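Local coordinates for protein tRNA (adenine(58)-N(1))-methyltransferase TrmI (Thermus thermophilus, PDB 5C0O) that catalyses the S-adenosylmethionine-dependent N1-methylation of adenosine 58 in tRNA and is required for growth at extreme temperatures, at residues R96-G101 / A162-V167; L120-E125 / N146-L151. The protein carries 1 engineered substitution. All coordinates share one frame; numbering follows the deposited sequence.

Contact 1 (R96-G101 / A162-V167). With SAM (S-adenosylmethionine), chain E.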
loop_
_atom_site.group_PDB
_atom_site.type_symbol
_atom_site.label_atom_id
_atom_site.label_comp_id
_atom_site.label_asym_id
_atom_site.label_seq_id
_atom_site.Cartn_x
_atom_site.Cartn_y
_atom_site.Cartn_z
ATOM N N ARG A 96 13.016 -26.915 -14.193
ATOM C CA ARG A 96 13.803 -26.262 -15.230
ATOM C C ARG A 96 13.109 -24.967 -15.643
ATOM O O ARG A 96 12.076 -25.002 -16.313
ATOM C CB ARG A 96 13.971 -27.197 -16.432
ATOM C CG ARG A 96 15.238 -26.972 -17.237
ATOM C CD ARG A 96 15.203 -27.767 -18.532
ATOM N NE ARG A 96 16.471 -27.707 -19.256
ATOM C CZ ARG A 96 16.620 -28.021 -20.540
ATOM N NH1 ARG A 96 15.576 -28.409 -21.263
ATOM N NH2 ARG A 96 17.816 -27.937 -21.107
ATOM N N VAL A 97 13.669 -23.829 -15.239
ATOM C CA VAL A 97 13.012 -22.541 -15.451
ATOM C C VAL A 97 13.776 -21.678 -16.456
ATOM O O VAL A 97 15.006 -21.656 -16.474
ATOM C CB VAL A 97 12.838 -21.772 -14.110
ATOM C CG1 VAL A 97 14.186 -21.371 -13.509
ATOM C CG2 VAL A 97 11.932 -20.559 -14.300
ATOM N N LEU A 98 13.022 -20.984 -17.304
ATOM C CA LEU A 98 13.585 -20.112 -18.330
ATOM C C LEU A 98 13.612 -18.670 -17.830
ATOM O O LEU A 98 12.706 -18.252 -17.109
ATOM C CB LEU A 98 12.763 -20.216 -19.615
ATOM C CG LEU A 98 13.425 -19.732 -20.906
ATOM C CD1 LEU A 98 14.395 -20.773 -21.425
ATOM C CD2 LEU A 98 12.372 -19.417 -21.948
ATOM N N GLU A 99 14.646 -17.913 -18.200
ATOM C CA GLU A 99 14.741 -16.512 -17.785
ATOM C C GLU A 99 15.218 -15.576 -18.886
ATOM O O GLU A 99 16.052 -15.937 -19.715
ATOM C CB GLU A 99 15.680 -16.358 -16.585
ATOM C CG GLU A 99 15.644 -14.949 -15.974
ATOM C CD GLU A 99 16.743 -14.693 -14.957
ATOM O OE1 GLU A 99 17.620 -15.561 -14.777
ATOM O OE2 GLU A 99 16.728 -13.607 -14.343
ATOM N N ALA A 100 14.669 -14.366 -18.877
ATOM C CA ALA A 100 15.199 -13.262 -19.667
ATOM C C ALA A 100 14.628 -11.943 -19.133
ATOM O O ALA A 100 13.425 -11.877 -18.881
ATOM C CB ALA A 100 14.857 -13.437 -21.131
ATOM N N GLY A 101 15.440 -10.897 -18.942
ATOM C CA GLY A 101 16.874 -10.884 -19.199
ATOM C C GLY A 101 17.660 -11.002 -17.905
ATOM O O GLY A 101 17.143 -10.693 -16.833
ATOM N N ALA A 162 7.822 -27.698 -24.818
ATOM C CA ALA A 162 7.269 -28.251 -23.580
ATOM C C ALA A 162 8.332 -28.946 -22.732
ATOM O O ALA A 162 8.134 -30.075 -22.281
ATOM C CB ALA A 162 6.136 -29.220 -23.894
ATOM N N ALA A 163 9.451 -28.260 -22.513
ATOM C CA ALA A 163 10.556 -28.809 -21.733
ATOM C C ALA A 163 10.985 -27.866 -20.616
ATOM O O ALA A 163 12.067 -28.023 -20.049
ATOM C CB ALA A 163 11.735 -29.112 -22.641
ATOM N N TYR A 164 10.138 -26.890 -20.300
ATOM C CA TYR A 164 10.446 -25.920 -19.255
ATOM C C TYR A 164 9.303 -25.778 -18.270
ATOM O O TYR A 164 8.135 -25.690 -18.651
ATOM C CB TYR A 164 10.787 -24.566 -19.871
ATOM C CG TYR A 164 12.162 -24.550 -20.489
ATOM C CD1 TYR A 164 13.292 -24.397 -19.701
ATOM C CD2 TYR A 164 12.334 -24.705 -21.856
ATOM C CE1 TYR A 164 14.555 -24.391 -20.256
ATOM C CE2 TYR A 164 13.594 -24.698 -22.423
ATOM C CZ TYR A 164 14.701 -24.542 -21.618
ATOM O OH TYR A 164 15.960 -24.535 -22.177
ATOM N N ASP A 165 9.658 -25.757 -16.991
ATOM C CA ASP A 165 8.670 -25.707 -15.929
ATOM C C ASP A 165 8.146 -24.286 -15.731
ATOM O O ASP A 165 7.031 -24.100 -15.255
ATOM C CB ASP A 165 9.267 -26.262 -14.629
ATOM C CG ASP A 165 9.308 -27.779 -14.610
ATOM O OD1 ASP A 165 8.251 -28.401 -14.374
ATOM O OD2 ASP A 165 10.396 -28.354 -14.832
ATOM N N GLY A 166 8.929 -23.283 -16.119
ATOM C CA GLY A 166 8.511 -21.908 -15.930
ATOM C C GLY A 166 9.277 -20.939 -16.802
ATOM O O GLY A 166 10.377 -21.244 -17.260
ATOM N N VAL A 167 8.685 -19.773 -17.040
ATOM C CA VAL A 167 9.370 -18.703 -17.751
ATOM C C VAL A 167 9.287 -17.425 -16.931
ATOM O O VAL A 167 8.211 -16.840 -16.788
ATOM C CB VAL A 167 8.774 -18.448 -19.152
ATOM C CG1 VAL A 167 9.672 -17.506 -19.935
ATOM C CG2 VAL A 167 8.582 -19.754 -19.911
HETATM N N SAM E . 15.484 -8.641 -12.602
HETATM C CA SAM E . 16.669 -8.566 -13.460
HETATM C C SAM E . 17.950 -8.784 -12.663
HETATM O O SAM E . 19.048 -8.513 -13.148
HETATM O OXT SAM E . 17.920 -9.222 -11.512
HETATM C CB SAM E . 16.753 -7.225 -14.185
HETATM C CG SAM E . 16.868 -7.338 -15.703
HETATM S SD SAM E . 17.190 -5.744 -16.502
HETATM C CE SAM E . 15.815 -4.749 -15.871
HETATM C "C5'" SAM E . 16.660 -6.066 -18.203
HETATM C "C4'" SAM E . 17.713 -6.810 -19.020
HETATM O "O4'" SAM E . 17.072 -7.665 -19.938
HETATM C "C3'" SAM E . 18.618 -5.903 -19.846
HETATM O "O3'" SAM E . 19.884 -5.806 -19.239
HETATM C "C2'" SAM E . 18.736 -6.572 -21.205
HETATM O "O2'" SAM E . 20.063 -6.995 -21.432
HETATM C "C1'" SAM E . 17.843 -7.796 -21.112
HETATM N N9 SAM E . 16.919 -7.942 -22.249
HETATM C C8 SAM E . 16.042 -7.006 -22.728
HETATM N N7 SAM E . 15.368 -7.546 -23.770
HETATM C C5 SAM E . 15.804 -8.811 -23.957
HETATM C C6 SAM E . 15.456 -9.796 -24.870
HETATM N N6 SAM E . 14.526 -9.555 -25.788
HETATM N N1 SAM E . 16.084 -11.024 -24.820
HETATM C C2 SAM E . 17.051 -11.266 -23.865
HETATM N N3 SAM E . 17.390 -10.281 -22.961
HETATM C C4 SAM E . 16.775 -9.075 -23.005
#
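Arg96 carries CG anti to its own N (chi1 -152°) and, extended from CG to NE, crosses at an angle beside Tyr164, whose CG lies anti to its carbonyl carbon (chi1 -75°). The two flat groups lie almost parallel, their planes only 11° apart. Overlap is displaced to the hydroxyl end of the ring: Tyr164 OH sits over the middle of the guanidinium, 3.9 Å from Arg96 CZ, while Arg96 CD approaches Tyr164 CE1 at 3.8 Å. The opposite face of the ring receives Leu98, whose CD1 is 3.9 Å from the Tyr164 centroid and makes a CH-pi contact, offset toward the rim. The aromatic ring is thus a spacer between an arginine and a leucine two residues apart on one strand.

One side-chain and two backbone bonds set the register. At Asp165, where the chain turns a corner, the amide N donates to Arg96 O at 2.6 Å, and the side-chain acceptor OD2, met on the anti side, takes Arg96 N at 3.1 Å. Farther along, Leu98 N donates almost straight to Gly166 O at 2.7 Å, and the Val97-Gly166 and Leu98-Val167 pairs form parallel bridges. Leu98 CD2 and Val167 CG1 lie side by side at 3.9 Å, extending the apolar layer from the Tyr164 ring.

This pairing belongs to the Rossmann-like sheet of class I methyltransferases. Gly101, just after strand 96-100, brings its CA within 3.3 Å of SAM O4', and it opens a glycine-rich turn consistent with the cofactor-binding loop; Ser104 and Leu107 beyond it bind SAM through their backbone N atoms. Tyr164 OH is hydrogen-bonded to Glu122 OE1 and Glu99 OE1 to Thr108 OG1 of helix 106-115, while strand 96-100 itself runs between strands 120-125 and 164-169.

Contact 2 (L120-E125 / N146-L151); sequences LVESYE and NVRFHL. With SAM (S-adenosylmethionine), chain E.
Tyr124 and His150 meet as an offset stack, ring centroids 4.5 Å apart and planes at 16°, with His150 CB also lying over the tyrosine face. At the histidine's edge, NE2 donates to Glu122 OE2 at 2.6 Å with an N-H...O angle of 169°, the oxygen lying close to the imidazole plane. A bend at chi2 (89°) swings the Glu122 carboxylate toward His150. Stack and bond fix the imidazole's tilt and rotation, making His150 with buried Tyr124 and Glu122 the close-packed part.

The supporting backbone is a regular parallel pair within the beta-alpha-beta unit of strand 120-125, helix 128-139 and strand 147-151, with bonds such as Val121 N to Asn146 O at 2.9 Å. Glu125, at the end of the first strand, is a SAM-binding residue at the ribose, as in other class I methyltransferases; OE2 is modelled doubtfully close to SAM O2'.

By contrast, strand 147-151 is outermost in the chain's sheet, and the solvent side is marked by exposed Arg148, on the face of the stack, and exposed Leu151, on the face of Glu125. Arg148 NE lies 3.2 Å from Glu122 OE2, but the oxygen stands above the guanidinium plane: a charge contact without a directed N-H.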
loop_
_atom_site.group_PDB
_atom_site.type_symbol
_atom_site.label_atom_id
_atom_site.label_comp_id
_atom_site.label_asym_id
_atom_site.label_seq_id
_atom_site.Cartn_x
_atom_site.Cartn_y
_atom_site.Cartn_z
ATOM N N LEU A 120 17.623 -26.508 -12.844
ATOM C CA LEU A 120 18.398 -25.635 -13.719
ATOM C C LEU A 120 17.697 -24.307 -14.014
ATOM O O LEU A 120 16.469 -24.224 -14.045
ATOM C CB LEU A 120 18.720 -26.344 -15.039
ATOM C CG LEU A 120 19.733 -25.606 -15.926
ATOM C CD1 LEU A 120 21.139 -26.160 -15.738
ATOM C CD2 LEU A 120 19.319 -25.623 -17.391
ATOM N N VAL A 121 18.515 -23.278 -14.225
ATOM C CA VAL A 121 18.062 -21.958 -14.636
ATOM C C VAL A 121 18.649 -21.615 -16.005
ATOM O O VAL A 121 19.847 -21.357 -16.125
ATOM C CB VAL A 121 18.478 -20.889 -13.610
ATOM C CG1 VAL A 121 18.071 -19.483 -14.074
ATOM C CG2 VAL A 121 17.897 -21.220 -12.236
ATOM N N GLU A 122 17.795 -21.614 -17.027
ATOM C CA GLU A 122 18.214 -21.336 -18.400
ATOM C C GLU A 122 17.956 -19.863 -18.734
ATOM O O GLU A 122 16.839 -19.488 -19.093
ATOM C CB GLU A 122 17.470 -22.255 -19.376
ATOM C CG GLU A 122 18.214 -22.533 -20.671
ATOM C CD GLU A 122 19.116 -23.746 -20.566
ATOM O OE1 GLU A 122 18.595 -24.861 -20.351
ATOM O OE2 GLU A 122 20.346 -23.585 -20.690
ATOM N N SER A 123 18.996 -19.039 -18.618
ATOM C CA SER A 123 18.842 -17.582 -18.658
ATOM C C SER A 123 19.517 -16.928 -19.863
ATOM O O SER A 123 20.660 -17.246 -20.196
ATOM C CB SER A 123 19.401 -16.971 -17.371
ATOM O OG SER A 123 19.332 -15.557 -17.408
ATOM N N TYR A 124 18.800 -15.997 -20.494
ATOM C CA TYR A 124 19.278 -15.305 -21.691
ATOM C C TYR A 124 19.449 -13.801 -21.464
ATOM O O TYR A 124 18.601 -13.162 -20.847
ATOM C CB TYR A 124 18.309 -15.538 -22.854
ATOM C CG TYR A 124 18.185 -16.989 -23.249
ATOM C CD1 TYR A 124 17.444 -17.877 -22.481
ATOM C CD2 TYR A 124 18.810 -17.474 -24.390
ATOM C CE1 TYR A 124 17.328 -19.203 -22.836
ATOM C CE2 TYR A 124 18.704 -18.802 -24.751
ATOM C CZ TYR A 124 17.960 -19.662 -23.971
ATOM O OH TYR A 124 17.848 -20.986 -24.323
ATOM N N GLU A 125 20.549 -13.251 -21.974
ATOM C CA GLU A 125 20.793 -11.808 -21.950
ATOM C C GLU A 125 21.293 -11.366 -23.320
ATOM O O GLU A 125 22.127 -12.036 -23.925
ATOM C CB GLU A 125 21.808 -11.437 -20.863
ATOM C CG GLU A 125 22.117 -9.942 -20.773
ATOM C CD GLU A 125 20.870 -9.093 -20.585
ATOM O OE1 GLU A 125 19.936 -9.560 -19.901
ATOM O OE2 GLU A 125 20.820 -7.963 -21.123
ATOM N N ASN A 146 24.210 -24.444 -11.345
ATOM C CA ASN A 146 22.911 -24.873 -11.850
ATOM C C ASN A 146 22.291 -23.829 -12.770
ATOM O O ASN A 146 21.099 -23.882 -13.062
ATOM C CB ASN A 146 21.959 -25.158 -10.689
ATOM C CG ASN A 146 21.513 -23.893 -9.981
ATOM O OD1 ASN A 146 22.255 -22.913 -9.912
ATOM N ND2 ASN A 146 20.295 -23.908 -9.454
ATOM N N VAL A 147 23.105 -22.878 -13.219
ATOM C CA VAL A 147 22.641 -21.822 -14.112
ATOM C C VAL A 147 23.383 -21.894 -15.441
ATOM O O VAL A 147 24.613 -21.902 -15.471
ATOM C CB VAL A 147 22.838 -20.421 -13.483
ATOM C CG1 VAL A 147 22.474 -19.314 -14.475
ATOM C CG2 VAL A 147 22.014 -20.287 -12.211
ATOM N N ARG A 148 22.621 -21.955 -16.531
ATOM C CA ARG A 148 23.178 -21.896 -17.880
ATOM C C ARG A 148 22.920 -20.531 -18.502
ATOM O O ARG A 148 21.807 -20.247 -18.946
ATOM C CB ARG A 148 22.577 -22.984 -18.777
ATOM C CG ARG A 148 23.463 -24.214 -18.986
ATOM C CD ARG A 148 23.269 -24.824 -20.379
ATOM N NE ARG A 148 22.420 -26.015 -20.366
ATOM C CZ ARG A 148 21.852 -26.541 -21.447
ATOM N NH1 ARG A 148 22.020 -25.979 -22.637
ATOM N NH2 ARG A 148 21.101 -27.629 -21.339
ATOM N N PHE A 149 23.945 -19.685 -18.534
ATOM C CA PHE A 149 23.820 -18.373 -19.155
ATOM C C PHE A 149 23.833 -18.501 -20.672
ATOM O O PHE A 149 24.533 -19.349 -21.226
ATOM C CB PHE A 149 24.947 -17.441 -18.704
ATOM C CG PHE A 149 24.942 -17.143 -17.231
ATOM C CD1 PHE A 149 24.245 -16.055 -16.732
ATOM C CD2 PHE A 149 25.644 -17.944 -16.348
ATOM C CE1 PHE A 149 24.244 -15.776 -15.378
ATOM C CE2 PHE A 149 25.648 -17.670 -14.994
ATOM C CZ PHE A 149 24.946 -16.585 -14.509
ATOM N N HIS A 150 23.053 -17.653 -21.333
ATOM C CA HIS A 150 23.015 -17.604 -22.790
ATOM C C HIS A 150 23.054 -16.159 -23.272
ATOM O O HIS A 150 22.448 -15.277 -22.662
ATOM C CB HIS A 150 21.760 -18.300 -23.320
ATOM C CG HIS A 150 21.697 -19.765 -23.015
ATOM N ND1 HIS A 150 22.222 -20.725 -23.852
ATOM C CD2 HIS A 150 21.156 -20.433 -21.968
ATOM C CE1 HIS A 150 22.013 -21.922 -23.331
ATOM N NE2 HIS A 150 21.369 -21.772 -22.188
ATOM N N LEU A 151 23.777 -15.921 -24.363
ATOM C CA LEU A 151 23.823 -14.602 -24.981
ATOM C C LEU A 151 22.758 -14.475 -26.061
ATOM O O LEU A 151 22.529 -15.410 -26.828
ATOM C CB LEU A 151 25.201 -14.331 -25.590
ATOM C CG LEU A 151 25.349 -12.950 -26.239
ATOM C CD1 LEU A 151 25.503 -11.873 -25.173
ATOM C CD2 LEU A 151 26.512 -12.925 -27.216
HETATM N N SAM E . 15.484 -8.641 -12.602
HETATM C CA SAM E . 16.669 -8.566 -13.460
HETATM C C SAM E . 17.950 -8.784 -12.663
HETATM O O SAM E . 19.048 -8.513 -13.148
HETATM O OXT SAM E . 17.920 -9.222 -11.512
HETATM C CB SAM E . 16.753 -7.225 -14.185
HETATM C CG SAM E . 16.868 -7.338 -15.703
HETATM S SD SAM E . 17.190 -5.744 -16.502
HETATM C CE SAM E . 15.815 -4.749 -15.871
HETATM C "C5'" SAM E . 16.660 -6.066 -18.203
HETATM C "C4'" SAM E . 17.713 -6.810 -19.020
HETATM O "O4'" SAM E . 17.072 -7.665 -19.938
HETATM C "C3'" SAM E . 18.618 -5.903 -19.846
HETATM O "O3'" SAM E . 19.884 -5.806 -19.239
HETATM C "C2'" SAM E . 18.736 -6.572 -21.205
HETATM O "O2'" SAM E . 20.063 -6.995 -21.432
HETATM C "C1'" SAM E . 17.843 -7.796 -21.112
HETATM N N9 SAM E . 16.919 -7.942 -22.249
HETATM C C8 SAM E . 16.042 -7.006 -22.728
HETATM N N7 SAM E . 15.368 -7.546 -23.770
HETATM C C5 SAM E . 15.804 -8.811 -23.957
HETATM C C6 SAM E . 15.456 -9.796 -24.870
HETATM N N6 SAM E . 14.526 -9.555 -25.788
HETATM N N1 SAM E . 16.084 -11.024 -24.820
HETATM C C2 SAM E . 17.051 -11.266 -23.865
HETATM N N3 SAM E . 17.390 -10.281 -22.961
HETATM C C4 SAM E . 16.775 -9.075 -23.005
#

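How the contacts relate
From the N terminus, the chain lays down strand 96-100, passes through helix 106-115 and reaches strand 120-125. Helix 128-139 then leads to strand 147-151, where contact 2 closes the shorter loop, with 20 residues between its segments. The chain then crosses to the other side of strand 96-100, and contact 1 closes the longer loop at 162-167; contact 2 is nested wholly inside it. Strands 96-100 and 120-125 are direct neighbours, as Glu99 N to Glu122 O and Val97 O to Glu122 N, each 2.8 Å, indicate. Together the contacts and this pairing give the order 147-151, 120-125, 96-100, 164-169 for this part of the sheet, and both contacts reach SAM at the C-terminal ends of the two inner strands.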